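Local coordinates for protein 2-nitropropane dioxygenase (Streptomyces ansochromogenes, PDB 3BW2) that binds FMN in a TIM-barrel fold and probably uses molecular oxygen for the oxidative denitrification of alkyl nitronates such as propionate 3-nitronate, at residues H87-E92 with H299-L304; E83-Q88 with P288-A293; R263-R268 with S277-F282; R268-R273 with G316-A321. One frame throughout, in Å; residues are numbered along the deposited sequence.

Interaction 1 (H87-E92 with H299-L304); sequences HQLAGE and HLTSPL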
loop_
_atom_site.group_PDB
_atom_site.type_symbol
_atom_site.label_atom_id
_atom_site.label_comp_id
_atom_site.label_asym_id
_atom_site.label_seq_id
_atom_site.Cartn_x
_atom_site.Cartn_y
_atom_site.Cartn_z
ATOM N N HIS A 87 23.772 12.314 20.136
ATOM C CA HIS A 87 23.802 13.653 20.705
ATOM C C HIS A 87 22.385 14.216 20.798
ATOM O O HIS A 87 21.981 14.752 21.831
ATOM C CB HIS A 87 24.668 14.562 19.828
ATOM C CG HIS A 87 24.678 15.995 20.261
ATOM N ND1 HIS A 87 25.177 16.402 21.480
ATOM C CD2 HIS A 87 24.261 17.119 19.632
ATOM C CE1 HIS A 87 25.069 17.715 21.582
ATOM N NE2 HIS A 87 24.515 18.175 20.474
ATOM N N GLN A 88 21.631 14.079 19.713
ATOM C CA GLN A 88 20.264 14.580 19.656
ATOM C C GLN A 88 19.335 13.867 20.634
ATOM O O GLN A 88 18.238 14.348 20.914
ATOM C CB GLN A 88 19.722 14.445 18.232
ATOM C CG GLN A 88 20.596 15.130 17.190
ATOM C CD GLN A 88 20.133 14.867 15.772
ATOM O OE1 GLN A 88 19.856 13.725 15.400
ATOM N NE2 GLN A 88 20.060 15.921 14.966
ATOM N N LEU A 89 19.773 12.723 21.152
ATOM C CA LEU A 89 18.967 11.961 22.105
ATOM C C LEU A 89 19.357 12.246 23.555
ATOM O O LEU A 89 18.797 11.650 24.477
ATOM C CB LEU A 89 19.100 10.458 21.836
ATOM C CG LEU A 89 18.521 9.927 20.522
ATOM C CD1 LEU A 89 18.820 8.440 20.394
ATOM C CD2 LEU A 89 17.018 10.178 20.483
ATOM N N ALA A 90 20.311 13.152 23.758
ATOM C CA ALA A 90 20.761 13.486 25.108
ATOM C C ALA A 90 19.592 13.895 25.997
ATOM O O ALA A 90 19.544 13.532 27.172
ATOM C CB ALA A 90 21.793 14.604 25.057
ATOM N N GLY A 91 18.651 14.648 25.433
ATOM C CA GLY A 91 17.495 15.081 26.197
ATOM C C GLY A 91 16.646 13.909 26.653
ATOM O O GLY A 91 16.157 13.886 27.782
ATOM N N GLU A 92 16.468 12.932 25.770
ATOM C CA GLU A 92 15.680 11.742 26.088
ATOM C C GLU A 92 16.349 10.982 27.236
ATOM O O GLU A 92 15.686 10.529 28.171
ATOM C CB GLU A 92 15.583 10.823 24.861
ATOM C CG GLU A 92 14.955 11.457 23.613
ATOM C CD GLU A 92 13.472 11.759 23.773
ATOM O OE1 GLU A 92 12.853 11.250 24.733
ATOM O OE2 GLU A 92 12.920 12.495 22.929
ATOM N N HIS A 299 20.307 -0.373 19.527
ATOM C CA HIS A 299 21.033 -0.523 20.789
ATOM C C HIS A 299 21.022 0.803 21.538
ATOM O O HIS A 299 20.850 0.856 22.757
ATOM C CB HIS A 299 22.494 -0.912 20.542
ATOM C CG HIS A 299 22.671 -2.239 19.876
ATOM N ND1 HIS A 299 22.050 -3.386 20.321
ATOM C CD2 HIS A 299 23.431 -2.607 18.817
ATOM C CE1 HIS A 299 22.421 -4.404 19.565
ATOM N NE2 HIS A 299 23.258 -3.959 18.646
ATOM N N LEU A 300 21.212 1.874 20.781
ATOM C CA LEU A 300 21.252 3.219 21.328
ATOM C C LEU A 300 19.985 3.604 22.099
ATOM O O LEU A 300 20.064 4.143 23.206
ATOM C CB LEU A 300 21.481 4.208 20.185
ATOM C CG LEU A 300 21.970 5.620 20.502
ATOM C CD1 LEU A 300 23.380 5.558 21.082
ATOM C CD2 LEU A 300 21.957 6.453 19.224
ATOM N N THR A 301 18.823 3.310 21.523
ATOM C CA THR A 301 17.542 3.675 22.137
ATOM C C THR A 301 16.899 2.643 23.056
ATOM O O THR A 301 15.969 2.970 23.797
ATOM C CB THR A 301 16.492 4.013 21.063
ATOM O OG1 THR A 301 16.126 2.815 20.366
ATOM C CG2 THR A 301 17.046 5.025 20.069
ATOM N N SER A 302 17.379 1.405 23.006
ATOM C CA SER A 302 16.803 0.344 23.823
ATOM C C SER A 302 16.544 0.759 25.271
ATOM O O SER A 302 15.460 0.517 25.801
ATOM C CB SER A 302 17.691 -0.898 23.789
ATOM O OG SER A 302 17.069 -1.946 24.506
ATOM N N PRO A 303 17.539 1.380 25.935
ATOM C CA PRO A 303 17.368 1.813 27.325
ATOM C C PRO A 303 16.259 2.857 27.455
ATOM O O PRO A 303 15.520 2.871 28.436
ATOM C CB PRO A 303 18.737 2.389 27.681
ATOM C CG PRO A 303 19.670 1.605 26.814
ATOM C CD PRO A 303 18.933 1.584 25.500
ATOM N N LEU A 304 16.150 3.735 26.463
ATOM C CA LEU A 304 15.123 4.775 26.481
ATOM C C LEU A 304 13.742 4.133 26.414
ATOM O O LEU A 304 12.840 4.485 27.179
ATOM C CB LEU A 304 15.313 5.730 25.296
ATOM C CG LEU A 304 16.631 6.511 25.264
ATOM C CD1 LEU A 304 16.717 7.343 23.981
ATOM C CD2 LEU A 304 16.726 7.407 26.490
#
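L89 reaches from the break between helices 81-88 and 90-95 into the side of helix 296-311, an apolar helix-to-helix packing about 23 Å (centre to centre) from the middle of this TIM-barrel flavoprotein. The contact illustrates how one leucine can serve three partners. Its CB already points toward the other helix; CG stands beside the backbone N, anti to the carbonyl carbon (chi1 -67°), and a nearly straight chi2 of 177° sends CD1 outward as the leading atom. CD1 touches the methyls of two successive residues, 3.9 Å from L300 CD2 and equally 3.9 Å from T301 CG2. One turn further on, L304 CD1 approaches the same L89 CD1 at 4.3 Å. The other methyl, CD2, turns to the ring of F282 in helix 281-286. T301 turns its methyl to L89 while its hydroxyl is hydrogen-bonded to the carbonyl of F270. E92 behaves likewise: its aliphatic root faces L304, whereas its carboxylate is held by a salt bridge to R281 and a hydrogen bond to H286. Helix 296-311 is kinked around P303, and L304 N makes a weak bond to T301 O. L304 then straddles E92, with CD1 at 3.8 Å from E92 CB and CD2 at 3.7 Å from the backbone C of E92.

Interaction 2 (E83-Q88 with P288-A293); sequences EVYAHQ and PYAPAA
The ring of Y85 lies broadside to the A290-P291 peptide region, offering a single face to two C-H donors. P291 CD sits over that face, 3.8 Å from the ring centroid and displaced toward the rim on the CG side, where P291 CD comes to 3.5 Å from Y85 CG. A290 CA occupies the same face, 4.1 Å from the centroid and 28° off the normal. Both are CH-pi contacts and fix the loop 288-293 against helix 81-88. With CG anti to the backbone N (chi1 -165°), the ring swings away from helix 81-88 and out across the loop; its hydroxyl is hydrogen-bonded to the carbonyl of A269. A leucine in place of Y85 would probably leave P291 CD and A290 CA without their aromatic face and the A269 carbonyl without its hydroxyl partner. Beside this packing, Q88 crosses Y289 at about a right angle, amide and ring planes 68° apart, with Q88 OE1 3.9 Å from Y289 CB. A water bridges the two segments here, donating to Q88 OE1 at 2.6 Å and to Y289 O at 2.7 Å, so the polar link is indirect. The loop 288-293 joins helices 281-286 and 296-311, and Y85 touches both: F282 and H286 on the former, V297 and L300 on the latter.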
loop_
_atom_site.group_PDB
_atom_site.type_symbol
_atom_site.label_atom_id
_atom_site.label_comp_id
_atom_site.label_asym_id
_atom_site.label_seq_id
_atom_site.Cartn_x
_atom_site.Cartn_y
_atom_site.Cartn_z
ATOM N N GLU A 83 26.806 9.134 15.911
ATOM C CA GLU A 83 27.285 10.049 16.939
ATOM C C GLU A 83 26.358 11.259 17.041
ATOM O O GLU A 83 26.012 11.700 18.136
ATOM C CB GLU A 83 28.702 10.511 16.593
ATOM C CG GLU A 83 29.387 11.309 17.680
ATOM C CD GLU A 83 30.738 11.843 17.240
ATOM O OE1 GLU A 83 31.573 11.040 16.768
ATOM O OE2 GLU A 83 30.966 13.064 17.368
ATOM N N VAL A 84 25.965 11.792 15.889
ATOM C CA VAL A 84 25.077 12.946 15.835
ATOM C C VAL A 84 23.692 12.630 16.396
ATOM O O VAL A 84 23.107 13.438 17.117
ATOM C CB VAL A 84 24.922 13.462 14.388
ATOM C CG1 VAL A 84 23.832 14.526 14.318
ATOM C CG2 VAL A 84 26.236 14.043 13.912
ATOM N N TYR A 85 23.168 11.455 16.061
ATOM C CA TYR A 85 21.851 11.058 16.541
ATOM C C TYR A 85 21.894 10.861 18.050
ATOM O O TYR A 85 20.980 11.278 18.765
ATOM C CB TYR A 85 21.401 9.766 15.854
ATOM C CG TYR A 85 19.927 9.473 16.009
ATOM C CD1 TYR A 85 18.971 10.434 15.677
ATOM C CD2 TYR A 85 19.484 8.230 16.463
ATOM C CE1 TYR A 85 17.608 10.165 15.788
ATOM C CE2 TYR A 85 18.123 7.947 16.578
ATOM C CZ TYR A 85 17.192 8.920 16.237
ATOM O OH TYR A 85 15.848 8.647 16.329
ATOM N N ALA A 86 22.960 10.229 18.531
ATOM C CA ALA A 86 23.126 9.994 19.961
ATOM C C ALA A 86 23.063 11.334 20.685
ATOM O O ALA A 86 22.393 11.478 21.710
ATOM C CB ALA A 86 24.463 9.322 20.226
ATOM N N HIS A 87 23.772 12.314 20.136
ATOM C CA HIS A 87 23.802 13.653 20.705
ATOM C C HIS A 87 22.385 14.216 20.798
ATOM O O HIS A 87 21.981 14.752 21.831
ATOM C CB HIS A 87 24.668 14.562 19.828
ATOM C CG HIS A 87 24.678 15.995 20.261
ATOM N ND1 HIS A 87 25.177 16.402 21.480
ATOM C CD2 HIS A 87 24.261 17.119 19.632
ATOM C CE1 HIS A 87 25.069 17.715 21.582
ATOM N NE2 HIS A 87 24.515 18.175 20.474
ATOM N N GLN A 88 21.631 14.079 19.713
ATOM C CA GLN A 88 20.264 14.580 19.656
ATOM C C GLN A 88 19.335 13.867 20.634
ATOM O O GLN A 88 18.238 14.348 20.914
ATOM C CB GLN A 88 19.722 14.445 18.232
ATOM C CG GLN A 88 20.596 15.130 17.190
ATOM C CD GLN A 88 20.133 14.867 15.772
ATOM O OE1 GLN A 88 19.856 13.725 15.400
ATOM N NE2 GLN A 88 20.060 15.921 14.966
ATOM N N PRO A 288 12.485 12.557 11.662
ATOM C CA PRO A 288 13.062 13.309 10.542
ATOM C C PRO A 288 14.587 13.299 10.463
ATOM O O PRO A 288 15.158 13.570 9.409
ATOM C CB PRO A 288 12.530 14.726 10.765
ATOM C CG PRO A 288 11.257 14.508 11.509
ATOM C CD PRO A 288 11.645 13.437 12.492
ATOM N N TYR A 289 15.252 12.974 11.564
ATOM C CA TYR A 289 16.708 13.004 11.583
ATOM C C TYR A 289 17.384 11.661 11.822
ATOM O O TYR A 289 18.614 11.580 11.836
ATOM C CB TYR A 289 17.150 14.013 12.645
ATOM C CG TYR A 289 16.321 15.278 12.597
ATOM C CD1 TYR A 289 16.472 16.194 11.554
ATOM C CD2 TYR A 289 15.320 15.516 13.541
ATOM C CE1 TYR A 289 15.643 17.312 11.448
ATOM C CE2 TYR A 289 14.482 16.633 13.444
ATOM C CZ TYR A 289 14.650 17.522 12.392
ATOM O OH TYR A 289 13.809 18.606 12.265
ATOM N N ALA A 290 16.587 10.614 12.005
ATOM C CA ALA A 290 17.124 9.280 12.258
ATOM C C ALA A 290 17.931 8.755 11.075
ATOM O O ALA A 290 17.440 8.709 9.944
ATOM C CB ALA A 290 15.996 8.319 12.578
ATOM N N PRO A 291 19.185 8.349 11.325
ATOM C CA PRO A 291 20.069 7.825 10.282
ATOM C C PRO A 291 19.862 6.335 10.018
ATOM O O PRO A 291 19.312 5.616 10.851
ATOM C CB PRO A 291 21.454 8.109 10.844
ATOM C CG PRO A 291 21.249 7.831 12.312
ATOM C CD PRO A 291 19.916 8.507 12.599
ATOM N N ALA A 292 20.306 5.882 8.850
ATOM C CA ALA A 292 20.202 4.477 8.489
ATOM C C ALA A 292 21.387 3.788 9.152
ATOM O O ALA A 292 22.479 3.739 8.592
ATOM C CB ALA A 292 20.268 4.316 6.976
ATOM N N ALA A 293 21.174 3.276 10.359
ATOM C CA ALA A 293 22.240 2.608 11.099
ATOM C C ALA A 293 21.660 1.560 12.039
ATOM O O ALA A 293 21.437 1.829 13.217
ATOM C CB ALA A 293 23.046 3.639 11.894
HETATM O O HOH W 1 20.681 12.888 13.027
#

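Interaction 3 (R263-R268 with S277-F282); sequences RTRLTR and SLVNRF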
loop_
_atom_site.group_PDB
_atom_site.type_symbol
_atom_site.label_atom_id
_atom_site.label_comp_id
_atom_site.label_asym_id
_atom_site.label_seq_id
_atom_site.Cartn_x
_atom_site.Cartn_y
_atom_site.Cartn_z
ATOM N N ARG A 263 -2.660 7.634 13.423
ATOM C CA ARG A 263 -1.875 7.287 12.248
ATOM C C ARG A 263 -0.543 6.598 12.520
ATOM O O ARG A 263 -0.019 6.632 13.636
ATOM C CB ARG A 263 -1.653 8.546 11.399
ATOM C CG ARG A 263 -1.052 8.289 10.027
ATOM C CD ARG A 263 -1.426 9.396 9.043
ATOM N NE ARG A 263 -0.997 10.719 9.490
ATOM C CZ ARG A 263 -1.234 11.846 8.823
ATOM N NH1 ARG A 263 -1.898 11.812 7.674
ATOM N NH2 ARG A 263 -0.809 13.007 9.303
ATOM N N THR A 264 -0.014 5.961 11.479
ATOM C CA THR A 264 1.262 5.269 11.551
ATOM C C THR A 264 2.180 5.833 10.475
ATOM O O THR A 264 1.728 6.487 9.529
ATOM C CB THR A 264 1.114 3.761 11.288
ATOM O OG1 THR A 264 0.786 3.548 9.908
ATOM C CG2 THR A 264 0.017 3.172 12.155
ATOM N N ARG A 265 3.472 5.578 10.632
ATOM C CA ARG A 265 4.465 6.026 9.674
ATOM C C ARG A 265 5.690 5.137 9.770
ATOM O O ARG A 265 5.977 4.574 10.828
ATOM C CB ARG A 265 4.898 7.467 9.953
ATOM C CG ARG A 265 3.892 8.521 9.563
ATOM C CD ARG A 265 4.466 9.906 9.798
ATOM N NE ARG A 265 3.520 10.951 9.422
ATOM C CZ ARG A 265 3.065 11.135 8.188
ATOM N NH1 ARG A 265 3.472 10.342 7.207
ATOM N NH2 ARG A 265 2.199 12.107 7.937
ATOM N N LEU A 266 6.396 4.999 8.655
ATOM C CA LEU A 266 7.623 4.221 8.631
ATOM C C LEU A 266 8.682 5.178 9.155
ATOM O O LEU A 266 8.717 6.341 8.747
ATOM C CB LEU A 266 7.967 3.806 7.204
ATOM C CG LEU A 266 7.219 2.609 6.629
ATOM C CD1 LEU A 266 7.506 2.500 5.138
ATOM C CD2 LEU A 266 7.646 1.344 7.358
ATOM N N THR A 267 9.535 4.709 10.058
ATOM C CA THR A 267 10.575 5.567 10.608
ATOM C C THR A 267 11.801 4.782 11.053
ATOM O O THR A 267 11.721 3.586 11.331
ATOM C CB THR A 267 10.052 6.369 11.826
ATOM O OG1 THR A 267 11.079 7.244 12.303
ATOM C CG2 THR A 267 9.644 5.427 12.956
ATOM N N ARG A 268 12.936 5.470 11.107
ATOM C CA ARG A 268 14.185 4.866 11.552
ATOM C C ARG A 268 14.495 5.402 12.948
ATOM O O ARG A 268 15.521 5.075 13.538
ATOM C CB ARG A 268 15.335 5.232 10.602
ATOM C CG ARG A 268 15.251 4.607 9.210
ATOM C CD ARG A 268 16.610 4.678 8.490
ATOM N NE ARG A 268 16.577 4.086 7.151
ATOM C CZ ARG A 268 16.047 4.669 6.076
ATOM N NH1 ARG A 268 15.503 5.876 6.165
ATOM N NH2 ARG A 268 16.048 4.035 4.910
ATOM N N SER A 277 5.406 2.403 12.908
ATOM C CA SER A 277 4.974 2.609 14.284
ATOM C C SER A 277 3.868 3.655 14.341
ATOM O O SER A 277 3.717 4.447 13.415
ATOM C CB SER A 277 6.166 3.102 15.113
ATOM O OG SER A 277 5.749 3.697 16.328
ATOM N N LEU A 278 3.089 3.652 15.420
ATOM C CA LEU A 278 2.045 4.660 15.587
ATOM C C LEU A 278 2.821 5.953 15.816
ATOM O O LEU A 278 3.839 5.952 16.511
ATOM C CB LEU A 278 1.181 4.356 16.815
ATOM C CG LEU A 278 0.316 3.095 16.793
ATOM C CD1 LEU A 278 -0.313 2.891 18.156
ATOM C CD2 LEU A 278 -0.767 3.227 15.734
ATOM N N VAL A 279 2.367 7.051 15.223
ATOM C CA VAL A 279 3.062 8.319 15.392
ATOM C C VAL A 279 2.919 8.804 16.832
ATOM O O VAL A 279 1.814 8.923 17.346
ATOM C CB VAL A 279 2.503 9.393 14.427
ATOM C CG1 VAL A 279 3.197 10.731 14.663
ATOM C CG2 VAL A 279 2.700 8.942 12.982
ATOM N N ASN A 280 4.045 9.052 17.488
ATOM C CA ASN A 280 4.027 9.542 18.854
ATOM C C ASN A 280 5.105 10.606 18.988
ATOM O O ASN A 280 5.756 10.959 18.002
ATOM C CB ASN A 280 4.248 8.394 19.858
ATOM C CG ASN A 280 5.572 7.678 19.658
ATOM O OD1 ASN A 280 6.399 8.091 18.846
ATOM N ND2 ASN A 280 5.783 6.598 20.415
ATOM N N ARG A 281 5.292 11.120 20.201
ATOM C CA ARG A 281 6.278 12.169 20.444
ATOM C C ARG A 281 7.677 11.837 19.934
ATOM O O ARG A 281 8.279 12.616 19.192
ATOM C CB ARG A 281 6.352 12.486 21.943
ATOM C CG ARG A 281 7.288 13.643 22.283
ATOM C CD ARG A 281 7.451 13.810 23.789
ATOM N NE ARG A 281 8.090 12.647 24.402
ATOM C CZ ARG A 281 9.352 12.280 24.190
ATOM N NH1 ARG A 281 10.130 12.984 23.374
ATOM N NH2 ARG A 281 9.840 11.207 24.796
ATOM N N PHE A 282 8.200 10.684 20.342
ATOM C CA PHE A 282 9.540 10.271 19.937
ATOM C C PHE A 282 9.674 10.265 18.415
ATOM O O PHE A 282 10.658 10.754 17.867
ATOM C CB PHE A 282 9.846 8.870 20.486
ATOM C CG PHE A 282 11.313 8.529 20.505
ATOM C CD1 PHE A 282 12.044 8.619 21.685
ATOM C CD2 PHE A 282 11.967 8.134 19.342
ATOM C CE1 PHE A 282 13.405 8.320 21.703
ATOM C CE2 PHE A 282 13.325 7.834 19.352
ATOM C CZ PHE A 282 14.046 7.926 20.533
#
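R265 and S277 face each other as an antiparallel hydrogen-bonded pair, each donating to the other: R265 N to S277 O at 3.0 Å, and S277 N to R265 O at 3.1 Å. A third backbone bond, V279 N to R263 O at 2.9 Å, is nearly straight at 171° and carries the pairing one residue beyond strand 275-278. Weaker contacts fill the non-hydrogen-bonded position between them, where T264 CA lies 3.2 Å from S277 O and L278 CA also leans on R263 O. These strands, 264-267 and 275-278, form a beta hairpin that lies outside the parallel barrel sheet, with the side chain of T264 about 9 Å from the FMN at the nearest atoms. Apolar contacts develop on two sides. T264 CG2 meets L278 CD2 at 3.7 Å, and the T264 hydroxyl is bonded to R276. V279 CG2, anti to its own carbonyl carbon, lies against the aliphatic stem of R265, 3.6 Å from R265 CG. That stem runs extended from CG to NE, carrying the guanidinium to the second subunit, where R265 NH2 bonds to E188 O of that subunit. Beyond V279, the N280 side chain caps helix 281-286 through L283 N.

Interaction 4 (R268-R273 with G316-A321); sequences RAFTGR and GMALWA. With FMN (flavin mononucleotide), chain B.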
loop_
_atom_site.group_PDB
_atom_site.type_symbol
_atom_site.label_atom_id
_atom_site.label_comp_id
_atom_site.label_asym_id
_atom_site.label_seq_id
_atom_site.Cartn_x
_atom_site.Cartn_y
_atom_site.Cartn_z
ATOM N N ARG A 268 12.936 5.470 11.107
ATOM C CA ARG A 268 14.185 4.866 11.552
ATOM C C ARG A 268 14.495 5.402 12.948
ATOM O O ARG A 268 15.521 5.075 13.538
ATOM C CB ARG A 268 15.335 5.232 10.602
ATOM C CG ARG A 268 15.251 4.607 9.210
ATOM C CD ARG A 268 16.610 4.678 8.490
ATOM N NE ARG A 268 16.577 4.086 7.151
ATOM C CZ ARG A 268 16.047 4.669 6.076
ATOM N NH1 ARG A 268 15.503 5.876 6.165
ATOM N NH2 ARG A 268 16.048 4.035 4.910
ATOM N N ALA A 269 13.588 6.219 13.475
ATOM C CA ALA A 269 13.771 6.836 14.788
ATOM C C ALA A 269 14.171 5.903 15.928
ATOM O O ALA A 269 15.050 6.225 16.722
ATOM C CB ALA A 269 12.503 7.597 15.179
ATOM N N PHE A 270 13.533 4.744 16.012
ATOM C CA PHE A 270 13.813 3.819 17.101
ATOM C C PHE A 270 14.944 2.816 16.898
ATOM O O PHE A 270 15.621 2.446 17.859
ATOM C CB PHE A 270 12.538 3.045 17.445
ATOM C CG PHE A 270 11.391 3.921 17.867
ATOM C CD1 PHE A 270 11.365 4.493 19.132
ATOM C CD2 PHE A 270 10.344 4.186 16.988
ATOM C CE1 PHE A 270 10.313 5.319 19.520
ATOM C CE2 PHE A 270 9.285 5.014 17.367
ATOM C CZ PHE A 270 9.271 5.581 18.637
ATOM N N THR A 271 15.159 2.379 15.662
ATOM C CA THR A 271 16.166 1.351 15.417
ATOM C C THR A 271 17.179 1.602 14.304
ATOM O O THR A 271 18.128 0.834 14.153
ATOM C CB THR A 271 15.473 0.019 15.112
ATOM O OG1 THR A 271 14.805 0.121 13.850
ATOM C CG2 THR A 271 14.435 -0.302 16.185
ATOM N N GLY A 272 16.978 2.654 13.516
ATOM C CA GLY A 272 17.907 2.925 12.436
ATOM C C GLY A 272 17.540 2.204 11.152
ATOM O O GLY A 272 18.289 2.248 10.177
ATOM N N ARG A 273 16.396 1.527 11.151
ATOM C CA ARG A 273 15.915 0.822 9.965
ATOM C C ARG A 273 14.424 1.146 9.857
ATOM O O ARG A 273 13.748 1.323 10.870
ATOM C CB ARG A 273 16.128 -0.695 10.104
ATOM C CG ARG A 273 16.679 -1.384 8.842
ATOM C CD ARG A 273 17.019 -2.853 9.123
ATOM N NE ARG A 273 17.733 -3.530 8.034
ATOM C CZ ARG A 273 17.192 -3.887 6.870
ATOM N NH1 ARG A 273 17.934 -4.507 5.957
ATOM N NH2 ARG A 273 15.918 -3.630 6.608
ATOM N N GLY A 316 7.104 7.463 24.280
ATOM C CA GLY A 316 8.527 7.198 24.145
ATOM C C GLY A 316 8.803 5.757 23.764
ATOM O O GLY A 316 9.940 5.287 23.817
ATOM N N MET A 317 7.753 5.051 23.365
ATOM C CA MET A 317 7.878 3.653 22.987
ATOM C C MET A 317 7.796 3.432 21.481
ATOM O O MET A 317 7.257 4.266 20.746
ATOM C CB MET A 317 6.779 2.838 23.671
ATOM C CG MET A 317 6.879 2.805 25.186
ATOM S SD MET A 317 5.422 2.065 25.928
ATOM C CE MET A 317 5.543 0.404 25.305
ATOM N N ALA A 318 8.341 2.302 21.034
ATOM C CA ALA A 318 8.296 1.929 19.625
ATOM C C ALA A 318 6.976 1.188 19.430
ATOM O O ALA A 318 6.913 -0.033 19.541
ATOM C CB ALA A 318 9.476 1.018 19.277
ATOM N N LEU A 319 5.922 1.943 19.141
ATOM C CA LEU A 319 4.584 1.386 18.960
ATOM C C LEU A 319 4.355 0.707 17.600
ATOM O O LEU A 319 3.507 1.137 16.816
ATOM C CB LEU A 319 3.557 2.504 19.175
ATOM C CG LEU A 319 3.679 3.250 20.515
ATOM C CD1 LEU A 319 2.651 4.373 20.590
ATOM C CD2 LEU A 319 3.480 2.265 21.670
ATOM N N TRP A 320 5.105 -0.354 17.327
ATOM C CA TRP A 320 4.978 -1.078 16.062
ATOM C C TRP A 320 3.510 -1.420 15.781
ATOM O O TRP A 320 2.814 -1.969 16.638
ATOM C CB TRP A 320 5.779 -2.383 16.108
ATOM C CG TRP A 320 7.229 -2.252 16.477
ATOM C CD1 TRP A 320 7.947 -3.118 17.255
ATOM C CD2 TRP A 320 8.153 -1.238 16.053
ATOM N NE1 TRP A 320 9.254 -2.711 17.342
ATOM C CE2 TRP A 320 9.410 -1.559 16.614
ATOM C CE3 TRP A 320 8.043 -0.089 15.258
ATOM C CZ2 TRP A 320 10.550 -0.774 16.404
ATOM C CZ3 TRP A 320 9.177 0.693 15.050
ATOM C CH2 TRP A 320 10.413 0.346 15.623
ATOM N N ALA A 321 3.042 -1.101 14.578
ATOM C CA ALA A 321 1.658 -1.382 14.212
ATOM C C ALA A 321 1.448 -1.198 12.714
ATOM O O ALA A 321 2.009 -0.282 12.112
ATOM C CB ALA A 321 0.711 -0.457 14.992
HETATM N N1 FMN B . 8.793 -9.839 11.576
HETATM C C2 FMN B . 9.890 -10.701 11.744
HETATM O O2 FMN B . 10.268 -11.405 10.810
HETATM N N3 FMN B . 10.551 -10.776 12.959
HETATM C C4 FMN B . 10.174 -10.028 14.063
HETATM O O4 FMN B . 10.796 -10.135 15.136
HETATM C C4A FMN B . 9.058 -9.159 13.921
HETATM N N5 FMN B . 8.607 -8.397 14.996
HETATM C C5A FMN B . 7.494 -7.560 14.889
HETATM C C6 FMN B . 7.060 -6.822 16.020
HETATM C C7 FMN B . 5.917 -5.950 15.976
HETATM C C7M FMN B . 5.135 -5.893 17.310
HETATM C C8 FMN B . 5.221 -5.914 14.711
HETATM C C8M FMN B . 3.715 -5.677 14.597
HETATM C C9 FMN B . 5.660 -6.633 13.554
HETATM C C9A FMN B . 6.800 -7.467 13.640
HETATM N N10 FMN B . 7.263 -8.220 12.528
HETATM C C10 FMN B . 8.377 -9.076 12.659
HETATM C "C1'" FMN B . 6.666 -8.003 11.135
HETATM C "C2'" FMN B . 5.652 -9.147 10.880
HETATM O "O2'" FMN B . 6.361 -10.290 10.425
HETATM C "C3'" FMN B . 4.609 -8.792 9.765
HETATM O "O3'" FMN B . 5.364 -8.483 8.593
HETATM C "C4'" FMN B . 3.707 -7.591 10.094
HETATM O "O4'" FMN B . 3.227 -7.760 11.428
HETATM C "C5'" FMN B . 2.506 -7.516 9.104
HETATM O "O5'" FMN B . 1.630 -6.390 9.394
HETATM P P FMN B . 0.362 -6.356 10.426
HETATM O O1P FMN B . 0.121 -7.783 10.063
HETATM O O2P FMN B . -0.026 -5.192 9.533
HETATM O O3P FMN B . 1.413 -6.100 11.490
#
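M317 O is approached from several directions: F270 CZ lies 3.2 Å away and F270 CE1 3.5 Å, N280 ND2 donates a hydrogen bond to it, and L319 N adds a weak one. The F270 ring thus brings C-H groups to a buried carbonyl that already has N-H partners. Its face is used differently. A318 CA stands over the ring centre, 3.7 Å from the centroid and only 4° off the normal, an almost ideal CH-pi contact, with A318 CB near CG. A318 CB also covers one face of the W320 indole, which is turned 88° to the F270 ring and brings W320 CH2 to 3.9 Å from F270 CB. At the indole edge sits T271 CG2, 3.9 Å from W320 CZ2; the hydroxyl of T271 bonds to H179, whose ring meets W320 edge-to-face. An alanine at F270 would probably open a gap beside A318 and leave the indole of W320 less well supported. W320 belongs to the FMN pocket, and its CB lies 3.6 Å from FMN C7. Because W320 meets the methyl-bearing end of the flavin by carbon-to-carbon contact, this segment probably helps to place the isoalloxazine by shape, while hydrogen bonds from residues such as G177 and T238 hold the cofactor elsewhere.

The four contacts form a chain of neighbours on one side of the protein, from the outlying helices toward the flavin. Interactions 1 and 2 share helix 81-88, with centres 10 Å apart, and both close long loops within which interaction 3 is nested; interaction 4 crosses both along the sequence. Interactions 3 and 4, only 7 Å apart, are joined by the backbone bond between L278 and L319, and share R268. F282 connects the groups: it follows the hairpin in sequence, yet its ring touches L89, Y85 and F270. Residues far apart in sequence are thereby packed into one continuous region running from helices 81-88 and 90-95 to the tryptophan beside FMN.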